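Local coordinates for protein aspartokinase (Synechocystis, PDB 3L76) that probably phosphorylates the beta-carboxyl group of aspartate with ATP at the head of threonine and lysine synthesis, and binds both amino acids at its ACT domains, at residues A[301-306]-A[388-393]; A[313-318]-A[478-483]; A[358-363]-A[394-399]; A[447-452]-A[493-498]. All coordinates share one frame; numbering follows the deposited sequence. Where two conformers were deposited one is given.

Interaction 1: A[301-306]-A[388-393]; sequences LIIQSI and MISTSE. With THR (threonine), chain C; LYS (lysine), chain F.
With chi1 at -50° CG1 of Ile303 lies opposite the carbonyl carbon, and a fully extended chi2 (-177°) then sends CD1 across to Met388 and Ser390. These residues belong to two ACT domains: strand 302-303 comes from the first, strand 388-391 from the second, and the strands meet through side chains rather than by pairing. The Ile303 CD1 methyl lies 3.8 Å from Met388 CB and 3.9 Å from Ser390 CB, and Met388, bent at its thioether, keeps its sulfur beside the same methyl. A branched isoleucine suits this place because its other branch is also used, CG2 lying 3.8 Å from the carbonyl O of Ile389. Leu301 adds its CD2, 3.9 Å from Ser390 CB. Small Ser390 lets both aliphatic groups approach its CB, while its OG is hydrogen-bonded to Thr563 O, so the buried hydroxyl has a polar partner. Beyond the packed part, the extended Gln304 reaches a bound threonine, with Ile558 and Glu559 carbonyls also gripping NE2. The amide meets the ligand through both its atoms: the threonine OG1 donates to Gln304 OE1 at 2.7 Å, and Gln304 NE2 returns a weak bond to OG1 at 3.0 Å.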
loop_
_atom_site.group_PDB
_atom_site.type_symbol
_atom_site.label_atom_id
_atom_site.label_comp_id
_atom_site.label_asym_id
_atom_site.label_seq_id
_atom_site.Cartn_x
_atom_site.Cartn_y
_atom_site.Cartn_z
ATOM N N LEU A 301 40.814 19.387 -23.420
ATOM C CA LEU A 301 41.189 19.123 -22.036
ATOM C C LEU A 301 42.041 20.236 -21.409
ATOM O O LEU A 301 42.984 20.744 -22.013
ATOM C CB LEU A 301 41.939 17.788 -21.919
ATOM C CG LEU A 301 41.160 16.474 -21.958
ATOM C CD1 LEU A 301 42.098 15.318 -22.262
ATOM C CD2 LEU A 301 40.408 16.233 -20.640
ATOM N N ILE A 302 41.693 20.613 -20.187
ATOM C CA ILE A 302 42.593 21.383 -19.345
ATOM C C ILE A 302 42.739 20.664 -18.001
ATOM O O ILE A 302 41.763 20.474 -17.262
ATOM C CB ILE A 302 42.125 22.839 -19.143
ATOM C CG1 ILE A 302 41.892 23.513 -20.495
ATOM C CG2 ILE A 302 43.151 23.630 -18.298
ATOM C CD1 ILE A 302 41.451 24.953 -20.380
ATOM N N ILE A 303 43.961 20.245 -17.702
ATOM C CA ILE A 303 44.233 19.496 -16.486
ATOM C C ILE A 303 45.323 20.162 -15.633
ATOM O O ILE A 303 46.449 20.391 -16.077
ATOM C CB ILE A 303 44.629 18.036 -16.817
ATOM C CG1 ILE A 303 43.605 17.411 -17.772
ATOM C CG2 ILE A 303 44.800 17.203 -15.544
ATOM C CD1 ILE A 303 43.868 15.949 -18.089
ATOM N N GLN A 304 44.971 20.503 -14.409
ATOM C CA GLN A 304 45.956 20.987 -13.466
ATOM C C GLN A 304 45.744 20.350 -12.105
ATOM O O GLN A 304 44.780 20.666 -11.402
ATOM C CB GLN A 304 45.894 22.501 -13.353
ATOM C CG GLN A 304 46.923 23.071 -12.373
ATOM C CD GLN A 304 46.739 24.554 -12.157
ATOM O OE1 GLN A 304 46.815 25.365 -13.104
ATOM N NE2 GLN A 304 46.479 24.927 -10.913
ATOM N N SER A 305 46.649 19.450 -11.735
ATOM C CA SER A 305 46.556 18.756 -10.453
ATOM C C SER A 305 47.141 19.617 -9.333
ATOM O O SER A 305 47.243 20.838 -9.464
ATOM C CB SER A 305 47.223 17.378 -10.528
ATOM O OG SER A 305 47.159 16.688 -9.287
ATOM N N ILE A 306 47.501 18.975 -8.230
ATOM C CA ILE A 306 47.992 19.681 -7.054
ATOM C C ILE A 306 49.377 20.316 -7.277
ATOM O O ILE A 306 50.194 19.800 -8.052
ATOM C CB ILE A 306 48.002 18.745 -5.822
ATOM C CG1 ILE A 306 48.244 19.553 -4.551
ATOM C CG2 ILE A 306 49.032 17.641 -5.976
ATOM C CD1 ILE A 306 48.209 18.746 -3.306
ATOM N N MET A 388 46.915 10.685 -17.912
ATOM C CA MET A 388 46.227 11.788 -17.279
ATOM C C MET A 388 44.767 11.448 -16.946
ATOM O O MET A 388 44.185 10.536 -17.534
ATOM C CB MET A 388 46.302 13.019 -18.178
ATOM C CG MET A 388 47.708 13.556 -18.343
ATOM S SD MET A 388 47.721 15.277 -18.888
ATOM C CE MET A 388 47.122 15.107 -20.565
ATOM N N ILE A 389 44.183 12.213 -16.026
ATOM C CA ILE A 389 42.808 12.010 -15.592
ATOM C C ILE A 389 42.085 13.311 -15.330
ATOM O O ILE A 389 42.625 14.204 -14.686
ATOM C CB ILE A 389 42.700 11.135 -14.291
ATOM C CG1 ILE A 389 43.435 9.809 -14.459
ATOM C CG2 ILE A 389 41.225 10.840 -13.938
ATOM C CD1 ILE A 389 43.557 9.018 -13.174
ATOM N N SER A 390 40.841 13.391 -15.800
ATOM C CA SER A 390 40.015 14.576 -15.622
ATOM C C SER A 390 38.542 14.182 -15.480
ATOM O O SER A 390 37.975 13.503 -16.354
ATOM C CB SER A 390 40.186 15.516 -16.814
ATOM O OG SER A 390 39.451 16.710 -16.643
ATOM N N THR A 391 37.929 14.606 -14.378
ATOM C CA THR A 391 36.508 14.381 -14.164
ATOM C C THR A 391 35.619 15.609 -14.379
ATOM O O THR A 391 36.012 16.751 -14.119
ATOM C CB THR A 391 36.205 13.800 -12.769
ATOM O OG1 THR A 391 36.734 14.665 -11.757
ATOM C CG2 THR A 391 36.801 12.419 -12.637
ATOM N N SER A 392 34.411 15.353 -14.883
ATOM C CA SER A 392 33.321 16.323 -14.782
ATOM C C SER A 392 32.261 15.744 -13.843
ATOM O O SER A 392 32.561 14.875 -13.027
ATOM C CB SER A 392 32.753 16.721 -16.167
ATOM O OG SER A 392 32.169 15.625 -16.856
ATOM N N GLU A 393 31.022 16.205 -13.949
ATOM C CA GLU A 393 29.963 15.621 -13.133
ATOM C C GLU A 393 29.576 14.222 -13.597
ATOM O O GLU A 393 29.317 13.352 -12.787
ATOM C CB GLU A 393 28.726 16.507 -13.141
ATOM C CG GLU A 393 27.751 16.147 -12.059
ATOM C CD GLU A 393 28.279 16.516 -10.689
ATOM O OE1 GLU A 393 28.671 15.610 -9.922
ATOM O OE2 GLU A 393 28.313 17.721 -10.386
HETATM N N THR C . 47.708 29.182 -9.561
HETATM C CA THR C . 47.850 29.667 -10.941
HETATM C C THR C . 46.754 30.661 -11.313
HETATM O O THR C . 45.844 30.924 -10.507
HETATM C CB THR C . 47.888 28.511 -11.959
HETATM O OG1 THR C . 46.653 27.776 -11.911
HETATM C CG2 THR C . 49.034 27.568 -11.623
HETATM O OXT THR C . 46.788 31.232 -12.410
HETATM N N LYS F . 31.238 9.378 -7.722
HETATM C CA LYS F . 31.981 8.477 -8.612
HETATM C C LYS F . 32.846 7.464 -7.874
HETATM O O LYS F . 33.157 7.669 -6.677
HETATM C CB LYS F . 32.832 9.281 -9.610
HETATM C CG LYS F . 32.009 10.119 -10.584
HETATM C CD LYS F . 32.826 11.209 -11.262
HETATM C CE LYS F . 32.902 12.454 -10.400
HETATM N NZ LYS F . 32.297 13.649 -11.062
HETATM O OXT LYS F . 33.229 6.433 -8.484
#

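Interaction 2: A[313-318]-A[478-483]; sequences DIAFTV and QSQRCR. With THR (threonine), chain D.
Ser479, Gln480 and Arg483 bring the chain of 478-483 against Ala315 and Asp313 of strand 311-318. Gln478, at the start, is turned to the bound threonine instead: its OE1 accepts from the ligand OG1 at 2.7 Å, and its NE2 donates to the same oxygen. Next, Ser479 places OG 3.8 Å from the CB of Ala315, where a small methyl leaves room for the neighbouring amide as well. Gln480 bends at chi2 (-47°), which folds its amide back to Ser479, and NE2 donates to Ser479 OG at 3.1 Å in an almost straight bond (177°) lying in the amide plane. Its OE1 is taken by Lys272, so both ends of the amide are held and its rotation is fixed. The aliphatic part of Gln480 serves Asp313, whose OD2 is 3.6 Å from Gln480 CB. Here a strand of the first ACT domain faces a corner of the third, the chain turning at 480 as it leaves strand 475-479. Water fills in for direct bonds: one molecule links Asp313 OD2 to Gln480 N, another links it to the carbonyl O of Arg481. The side chain of Arg481 points away and forms a salt bridge with Asp454, which also hydrogen-bonds the bound threonine. Last comes Arg483, bent at chi3, which brings the edge of its guanidinium towards Asp313. NH1 makes a long salt bridge of 3.6 Å to Asp313 OD1, the two planes being 74° apart, and a third water sits between them, 2.7 Å from Asp313 OD1. That oxygen also accepts from Arg277 N.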
loop_
_atom_site.group_PDB
_atom_site.type_symbol
_atom_site.label_atom_id
_atom_site.label_comp_id
_atom_site.label_asym_id
_atom_site.label_seq_id
_atom_site.Cartn_x
_atom_site.Cartn_y
_atom_site.Cartn_z
ATOM N N ASP A 313 52.106 22.563 -12.781
ATOM C CA ASP A 313 52.084 22.374 -14.232
ATOM C C ASP A 313 50.690 22.723 -14.775
ATOM O O ASP A 313 49.692 22.701 -14.050
ATOM C CB ASP A 313 52.450 20.952 -14.603
ATOM C CG ASP A 313 53.733 20.474 -13.950
ATOM O OD1 ASP A 313 54.704 21.258 -13.816
ATOM O OD2 ASP A 313 53.768 19.284 -13.582
ATOM N N ILE A 314 50.624 23.075 -16.047
ATOM C CA ILE A 314 49.352 23.237 -16.723
ATOM C C ILE A 314 49.352 22.439 -18.032
ATOM O O ILE A 314 50.233 22.613 -18.874
ATOM C CB ILE A 314 49.031 24.690 -16.994
ATOM C CG1 ILE A 314 49.005 25.476 -15.680
ATOM C CG2 ILE A 314 47.699 24.799 -17.722
ATOM C CD1 ILE A 314 48.676 26.952 -15.832
ATOM N N ALA A 315 48.379 21.546 -18.189
ATOM C CA ALA A 315 48.312 20.721 -19.384
ATOM C C ALA A 315 47.010 20.963 -20.095
ATOM O O ALA A 315 45.998 21.223 -19.466
ATOM C CB ALA A 315 48.480 19.253 -19.053
ATOM N N PHE A 316 47.059 20.929 -21.417
ATOM C CA PHE A 316 45.852 21.029 -22.222
ATOM C C PHE A 316 45.998 20.204 -23.490
ATOM O O PHE A 316 47.100 19.797 -23.849
ATOM C CB PHE A 316 45.482 22.482 -22.522
ATOM C CG PHE A 316 46.521 23.235 -23.296
ATOM C CD1 PHE A 316 46.489 23.267 -24.669
ATOM C CD2 PHE A 316 47.517 23.937 -22.642
ATOM C CE1 PHE A 316 47.441 23.982 -25.384
ATOM C CE2 PHE A 316 48.473 24.642 -23.354
ATOM C CZ PHE A 316 48.431 24.662 -24.722
ATOM N N THR A 317 44.880 19.897 -24.134
ATOM C CA THR A 317 44.951 19.208 -25.410
ATOM C C THR A 317 44.304 20.018 -26.496
ATOM O O THR A 317 43.494 20.907 -26.258
ATOM C CB THR A 317 44.304 17.798 -25.396
ATOM O OG1 THR A 317 42.879 17.907 -25.226
ATOM C CG2 THR A 317 44.929 16.940 -24.302
ATOM N N VAL A 318 44.626 19.627 -27.708
ATOM C CA VAL A 318 44.309 20.392 -28.867
ATOM C C VAL A 318 44.210 19.345 -29.988
ATOM O O VAL A 318 44.706 18.221 -29.847
ATOM C CB VAL A 318 45.483 21.394 -29.024
ATOM C CG1 VAL A 318 46.284 21.229 -30.304
ATOM C CG2 VAL A 318 45.141 22.820 -28.538
ATOM N N GLN A 478 44.754 14.047 -12.476
ATOM C CA GLN A 478 46.089 13.497 -12.586
ATOM C C GLN A 478 46.728 14.074 -13.839
ATOM O O GLN A 478 46.134 14.043 -14.920
ATOM C CB GLN A 478 46.045 11.965 -12.624
ATOM C CG GLN A 478 47.391 11.312 -12.876
ATOM C CD GLN A 478 47.278 9.814 -13.035
ATOM O OE1 GLN A 478 46.796 9.119 -12.144
ATOM N NE2 GLN A 478 47.732 9.304 -14.176
ATOM N N SER A 479 47.928 14.631 -13.690
ATOM C CA SER A 479 48.563 15.333 -14.800
ATOM C C SER A 479 49.947 14.779 -15.144
ATOM O O SER A 479 50.076 13.642 -15.600
ATOM C CB SER A 479 48.606 16.836 -14.529
ATOM O OG SER A 479 48.939 17.542 -15.704
ATOM N N GLN A 480 50.987 15.565 -14.913
ATOM C CA GLN A 480 52.320 15.171 -15.380
ATOM C C GLN A 480 53.036 14.167 -14.476
ATOM O O GLN A 480 52.632 13.918 -13.337
ATOM C CB GLN A 480 53.188 16.413 -15.599
ATOM C CG GLN A 480 52.570 17.412 -16.607
ATOM C CD GLN A 480 52.083 16.694 -17.857
ATOM O OE1 GLN A 480 52.877 16.281 -18.702
ATOM N NE2 GLN A 480 50.774 16.529 -17.971
ATOM N N ARG A 481 54.101 13.577 -14.998
ATOM C CA ARG A 481 55.055 12.881 -14.141
ATOM C C ARG A 481 55.738 13.860 -13.177
ATOM O O ARG A 481 56.034 15.004 -13.531
ATOM C CB ARG A 481 56.092 12.149 -14.970
ATOM C CG ARG A 481 55.496 10.968 -15.697
ATOM C CD ARG A 481 56.528 10.173 -16.459
ATOM N NE ARG A 481 56.088 8.799 -16.679
ATOM C CZ ARG A 481 56.807 7.872 -17.305
ATOM N NH1 ARG A 481 58.011 8.169 -17.780
ATOM N NH2 ARG A 481 56.324 6.643 -17.455
ATOM N N CYS A 482 55.941 13.407 -11.946
ATOM C CA CYS A 482 56.641 14.185 -10.920
ATOM C C CYS A 482 58.093 14.470 -11.334
ATOM O O CYS A 482 58.784 13.583 -11.848
ATOM C CB CYS A 482 56.681 13.395 -9.608
ATOM S SG CYS A 482 55.117 12.853 -9.009
ATOM N N ARG A 483 58.572 15.690 -11.105
ATOM C CA ARG A 483 60.009 15.938 -11.295
ATOM C C ARG A 483 60.843 15.321 -10.153
ATOM O O ARG A 483 60.771 15.743 -8.989
ATOM C CB ARG A 483 60.306 17.429 -11.433
ATOM C CG ARG A 483 59.231 18.192 -12.153
ATOM C CD ARG A 483 59.570 19.656 -12.216
ATOM N NE ARG A 483 59.437 20.353 -10.933
ATOM C CZ ARG A 483 58.314 20.939 -10.515
ATOM N NH1 ARG A 483 57.210 20.881 -11.264
ATOM N NH2 ARG A 483 58.289 21.584 -9.345
HETATM N N THR D . 49.666 5.320 -14.275
HETATM C CA THR D . 48.970 4.836 -13.085
HETATM C C THR D . 47.900 3.836 -13.489
HETATM O O THR D . 47.615 3.670 -14.689
HETATM C CB THR D . 48.305 5.970 -12.292
HETATM O OG1 THR D . 47.339 6.631 -13.125
HETATM C CG2 THR D . 49.360 6.976 -11.790
HETATM O OXT THR D . 47.320 3.183 -12.610
HETATM O O HOH W 1 55.088 17.453 -11.904
HETATM O O HOH W 2 51.388 17.901 -13.073
HETATM O O HOH W 3 56.938 19.738 -13.666
#

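Interaction 3: A[358-363]-A[394-399]; sequences IAIAGA and VKVSCV
This contact is an antiparallel pairing of two strands inside the second ACT domain, where 358-361 at the end of strand 348-361 runs against strand 395-401. Ile358 with Cys398 and Ile360 with Val396 are hydrogen-bonded pairs, while Ala359 with Ser397 and Ala361 with Lys395 are non-hydrogen-bonded ones. The bonds at Ile358 are shorter and straighter than those at Ile360: Ile358 N donates to Cys398 O at 3.0 Å, and Ile358 O receives Cys398 N at 2.8 Å. At the other end, past the strand proper, Gly362 N still reaches Val394 O (2.9 Å), closing the ladder. The two faces differ in character. Ile358, Ile360, Val396 and Cys398 share one face, where Ile360 and Val396 run alongside each other in the same direction, and Ile358 CG1 is 4.0 Å from Cys398 CB; helix 371-381 covers this greasy surface with Met375 and Leu379. Ala359, Ala361, Lys395 and Ser397 take the other. There the small Ala361 lets the extended Lys395 pass, CG resting 3.7 Å from Ala361 CB, and the lysine carries its ammonium on to salt bridges with Glu265 and Glu565. Two carboxylates would probably favour the charged form of the amine. The arrangement is that of the first and third strands of the ACT fold (beta-alpha-beta-beta-alpha-beta), which lie next to each other with the helices packed on one face.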
loop_
_atom_site.group_PDB
_atom_site.type_symbol
_atom_site.label_atom_id
_atom_site.label_comp_id
_atom_site.label_asym_id
_atom_site.label_seq_id
_atom_site.Cartn_x
_atom_site.Cartn_y
_atom_site.Cartn_z
ATOM N N ILE A 358 39.980 8.697 -23.809
ATOM C CA ILE A 358 38.840 7.804 -23.624
ATOM C C ILE A 358 38.050 8.251 -22.413
ATOM O O ILE A 358 38.595 8.869 -21.502
ATOM C CB ILE A 358 39.239 6.332 -23.464
ATOM C CG1 ILE A 358 40.145 6.164 -22.250
ATOM C CG2 ILE A 358 39.934 5.835 -24.710
ATOM C CD1 ILE A 358 40.696 4.774 -22.121
ATOM N N ALA A 359 36.758 7.949 -22.411
ATOM C CA ALA A 359 35.911 8.319 -21.282
ATOM C C ALA A 359 34.785 7.336 -21.060
ATOM O O ALA A 359 34.348 6.626 -21.983
ATOM C CB ALA A 359 35.348 9.695 -21.494
ATOM N N ILE A 360 34.313 7.299 -19.824
ATOM C CA ILE A 360 33.020 6.701 -19.536
ATOM C C ILE A 360 32.115 7.845 -19.137
ATOM O O ILE A 360 32.542 8.794 -18.478
ATOM C CB ILE A 360 33.100 5.642 -18.439
ATOM C CG1 ILE A 360 33.589 6.272 -17.120
ATOM C CG2 ILE A 360 33.995 4.495 -18.898
ATOM C CD1 ILE A 360 33.653 5.282 -15.966
ATOM N N ALA A 361 30.866 7.777 -19.566
ATOM C CA ALA A 361 29.937 8.864 -19.322
ATOM C C ALA A 361 28.636 8.281 -18.802
ATOM O O ALA A 361 28.232 7.200 -19.219
ATOM C CB ALA A 361 29.719 9.634 -20.601
ATOM N N GLY A 362 27.984 8.985 -17.888
ATOM C CA GLY A 362 26.763 8.469 -17.300
ATOM C C GLY A 362 26.251 9.192 -16.080
ATOM O O GLY A 362 26.999 9.437 -15.120
ATOM N N ALA A 363 24.962 9.529 -16.126
ATOM C CA ALA A 363 24.285 10.160 -15.002
ATOM C C ALA A 363 24.345 9.304 -13.728
ATOM O O ALA A 363 24.432 9.821 -12.618
ATOM C CB ALA A 363 22.864 10.465 -15.373
ATOM N N VAL A 394 29.600 14.012 -14.910
ATOM C CA VAL A 394 29.066 12.791 -15.495
ATOM C C VAL A 394 30.071 12.091 -16.413
ATOM O O VAL A 394 29.750 11.105 -17.094
ATOM C CB VAL A 394 27.736 13.073 -16.241
ATOM C CG1 VAL A 394 26.631 13.387 -15.251
ATOM C CG2 VAL A 394 27.907 14.225 -17.218
ATOM N N LYS A 395 31.307 12.580 -16.412
ATOM C CA LYS A 395 32.369 11.921 -17.180
ATOM C C LYS A 395 33.630 11.750 -16.377
ATOM O O LYS A 395 34.060 12.667 -15.666
ATOM C CB LYS A 395 32.736 12.734 -18.444
ATOM C CG LYS A 395 31.781 12.549 -19.594
ATOM C CD LYS A 395 32.290 13.213 -20.841
ATOM C CE LYS A 395 31.218 13.224 -21.912
ATOM N NZ LYS A 395 31.756 13.699 -23.217
ATOM N N VAL A 396 34.248 10.591 -16.506
ATOM C CA VAL A 396 35.671 10.490 -16.185
ATOM C C VAL A 396 36.493 10.270 -17.469
ATOM O O VAL A 396 36.278 9.310 -18.212
ATOM C CB VAL A 396 35.982 9.476 -15.041
ATOM C CG1 VAL A 396 34.936 8.412 -14.966
ATOM C CG2 VAL A 396 37.381 8.879 -15.197
ATOM N N SER A 397 37.396 11.213 -17.744
ATOM C CA SER A 397 38.254 11.160 -18.930
ATOM C C SER A 397 39.675 10.739 -18.579
ATOM O O SER A 397 40.208 11.109 -17.531
ATOM C CB SER A 397 38.274 12.491 -19.675
ATOM O OG SER A 397 36.969 12.966 -19.971
ATOM N N CYS A 398 40.263 9.934 -19.457
ATOM C CA CYS A 398 41.620 9.448 -19.289
ATOM C C CYS A 398 42.414 9.694 -20.561
ATOM O O CYS A 398 41.892 9.565 -21.671
ATOM C CB CYS A 398 41.628 7.955 -18.975
ATOM S SG CYS A 398 41.134 7.519 -17.311
ATOM N N VAL A 399 43.679 10.065 -20.410
ATOM C CA VAL A 399 44.528 10.176 -21.586
ATOM C C VAL A 399 45.410 8.955 -21.599
ATOM O O VAL A 399 45.945 8.570 -20.561
ATOM C CB VAL A 399 45.349 11.475 -21.592
ATOM C CG1 VAL A 399 46.237 11.530 -22.808
ATOM C CG2 VAL A 399 44.421 12.669 -21.561
#

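Interaction 4: A[447-452]-A[493-498]; sequences IAIRHV and IAFMVA
Ile447 lies across one face of the Phe495 ring, the two side chains crossing at a slant. Ile447 CB stands 4.0 Å from the centroid of the Phe495 ring and 25° off the ring normal, a CH-pi contact displaced toward the rim, with Ile447 CG2 reaching past the rim beside Phe495 CZ and CE1. Phe495 reaches this position because its CG lies between the backbone N and carbonyl carbon (chi1 67°), which swings the ring over the neighbouring strand. Ile449 comes at the ring edge instead, its CG2 4.0 Å from CE1 of Phe495. Beyond the ring, Ile447 continues to Val497, its CD1 3.9 Å from Val497 CG2. At the far end the strand kinks at His451, which has a left-handed backbone (phi 69°), and this lets Val452 turn back toward the partner strand, setting its CG2 3.8 Å from CD1 of Ile493. On the opposite face Ala448 and Ala494 meet with methyls 4.2 Å apart, small enough for Ile306 to lie against Ala448 and Ser305 against Ala494. Backbone bonds pair Ile447 with Phe495 and Ile449 with Ile493 in both directions, Ile447 N to Phe495 O at 2.9 Å among them. These are the first and third strands of the third ACT domain, and helix 458-468 covers the ring side, Phe463 meeting Phe495 edge-to-face. Since the side chains that meet are all hydrocarbon, dispersion and the burial of apolar surface hold them together, while the backbone bonds set the register of a layer whose Val452 lines the threonine pocket.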
loop_
_atom_site.group_PDB
_atom_site.type_symbol
_atom_site.label_atom_id
_atom_site.label_comp_id
_atom_site.label_asym_id
_atom_site.label_seq_id
_atom_site.Cartn_x
_atom_site.Cartn_y
_atom_site.Cartn_z
ATOM N N ILE A 447 42.131 15.679 -1.302
ATOM C CA ILE A 447 43.095 14.713 -0.812
ATOM C C ILE A 447 44.017 14.324 -1.955
ATOM O O ILE A 447 43.565 13.874 -3.002
ATOM C CB ILE A 447 42.428 13.442 -0.256
ATOM C CG1 ILE A 447 41.417 13.797 0.826
ATOM C CG2 ILE A 447 43.487 12.485 0.296
ATOM C CD1 ILE A 447 40.769 12.592 1.443
ATOM N N ALA A 448 45.311 14.506 -1.753
ATOM C CA ALA A 448 46.269 14.171 -2.779
ATOM C C ALA A 448 47.168 13.069 -2.306
ATOM O O ALA A 448 47.596 13.033 -1.155
ATOM C CB ALA A 448 47.089 15.379 -3.184
ATOM N N ILE A 449 47.452 12.156 -3.212
ATOM C CA ILE A 449 48.421 11.146 -2.917
ATOM C C ILE A 449 49.674 11.359 -3.786
ATOM O O ILE A 449 49.667 11.158 -4.996
ATOM C CB ILE A 449 47.768 9.726 -2.895
ATOM C CG1 ILE A 449 48.641 8.699 -3.565
ATOM C CG2 ILE A 449 46.332 9.745 -3.438
ATOM C CD1 ILE A 449 49.831 8.308 -2.721
ATOM N N ARG A 450 50.737 11.834 -3.142
ATOM C CA ARG A 450 51.994 12.164 -3.815
ATOM C C ARG A 450 52.740 10.911 -4.279
ATOM O O ARG A 450 52.837 9.932 -3.545
ATOM C CB ARG A 450 52.919 12.959 -2.881
ATOM C CG ARG A 450 52.404 14.307 -2.359
ATOM C CD ARG A 450 52.589 15.414 -3.357
ATOM N NE ARG A 450 52.275 16.716 -2.783
ATOM C CZ ARG A 450 52.200 17.834 -3.501
ATOM N NH1 ARG A 450 52.410 17.790 -4.807
ATOM N NH2 ARG A 450 51.909 18.992 -2.922
ATOM N N HIS A 451 53.254 10.948 -5.503
ATOM C CA HIS A 451 54.198 9.938 -5.979
ATOM C C HIS A 451 53.641 8.537 -6.192
ATOM O O HIS A 451 54.218 7.561 -5.719
ATOM C CB HIS A 451 55.425 9.870 -5.062
ATOM C CG HIS A 451 56.306 11.071 -5.162
ATOM N ND1 HIS A 451 56.396 11.826 -6.310
ATOM C CD2 HIS A 451 57.131 11.652 -4.265
ATOM C CE1 HIS A 451 57.242 12.819 -6.115
ATOM N NE2 HIS A 451 57.704 12.734 -4.884
ATOM N N VAL A 452 52.545 8.437 -6.931
ATOM C CA VAL A 452 52.004 7.135 -7.284
ATOM C C VAL A 452 52.839 6.606 -8.429
ATOM O O VAL A 452 53.035 7.305 -9.429
ATOM C CB VAL A 452 50.502 7.226 -7.700
ATOM C CG1 VAL A 452 49.975 5.877 -8.157
ATOM C CG2 VAL A 452 49.651 7.753 -6.561
ATOM N N ILE A 493 48.332 12.122 -7.600
ATOM C CA ILE A 493 46.913 11.971 -7.866
ATOM C C ILE A 493 46.156 12.751 -6.817
ATOM O O ILE A 493 46.288 12.475 -5.636
ATOM C CB ILE A 493 46.461 10.482 -7.822
ATOM C CG1 ILE A 493 47.159 9.673 -8.913
ATOM C CG2 ILE A 493 44.932 10.363 -7.967
ATOM C CD1 ILE A 493 46.708 8.221 -8.980
ATOM N N ALA A 494 45.375 13.735 -7.251
ATOM C CA ALA A 494 44.488 14.463 -6.359
ATOM C C ALA A 494 43.023 14.063 -6.600
ATOM O O ALA A 494 42.621 13.779 -7.731
ATOM C CB ALA A 494 44.669 15.966 -6.550
ATOM N N PHE A 495 42.226 14.052 -5.538
ATOM C CA PHE A 495 40.813 13.735 -5.674
ATOM C C PHE A 495 40.040 14.414 -4.568
ATOM O O PHE A 495 40.627 14.867 -3.599
ATOM C CB PHE A 495 40.573 12.220 -5.657
ATOM C CG PHE A 495 40.868 11.564 -4.338
ATOM C CD1 PHE A 495 42.150 11.139 -4.032
ATOM C CD2 PHE A 495 39.859 11.354 -3.407
ATOM C CE1 PHE A 495 42.429 10.525 -2.805
ATOM C CE2 PHE A 495 40.138 10.742 -2.183
ATOM C CZ PHE A 495 41.425 10.328 -1.886
ATOM N N MET A 496 38.724 14.492 -4.714
ATOM C CA MET A 496 37.906 15.154 -3.709
ATOM C C MET A 496 36.796 14.261 -3.195
ATOM O O MET A 496 36.209 13.484 -3.949
ATOM C CB MET A 496 37.339 16.467 -4.239
ATOM C CG MET A 496 38.389 17.546 -4.405
ATOM S SD MET A 496 37.798 18.886 -5.434
ATOM C CE MET A 496 38.610 18.537 -6.981
ATOM N N VAL A 497 36.543 14.370 -1.893
ATOM C CA VAL A 497 35.458 13.659 -1.236
ATOM C C VAL A 497 34.786 14.583 -0.244
ATOM O O VAL A 497 35.329 15.631 0.106
ATOM C CB VAL A 497 35.942 12.400 -0.496
ATOM C CG1 VAL A 497 36.442 11.353 -1.489
ATOM C CG2 VAL A 497 36.999 12.753 0.537
ATOM N N ALA A 498 33.592 14.193 0.193
ATOM C CA ALA A 498 32.884 14.913 1.237
ATOM C C ALA A 498 33.762 14.968 2.484
ATOM O O ALA A 498 34.356 13.959 2.865
ATOM C CB ALA A 498 31.558 14.210 1.534
#

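How the interactions relate
Interactions 1 and 2 are close neighbours, their centres 9 Å apart, and the backbone joins them twice: Ile303 N to Ala315 O and Ile389 N to Gln478 O, both 2.9 Å and probably hydrogen bonds. Strand 388-391 also borders strand 395-401, with Ser390 O 2.7 Å from Ser397 N, which ties interaction 1 to interaction 3. Interaction 4 meets interaction 1 through Ile306 CD1, 3.6 Å from Ala448 CB, and joins interaction 2 where strands 475-479 and 490-498 are neighbours, Gln478 OE1 lying 3.3 Å from Ile493 CD1. Interactions 3 and 4 repeat one strand pairing in separate ACT domains, about 18 Å between centres. Gln304 and Gln478 each bind threonine, in two different pockets that are probably allosteric.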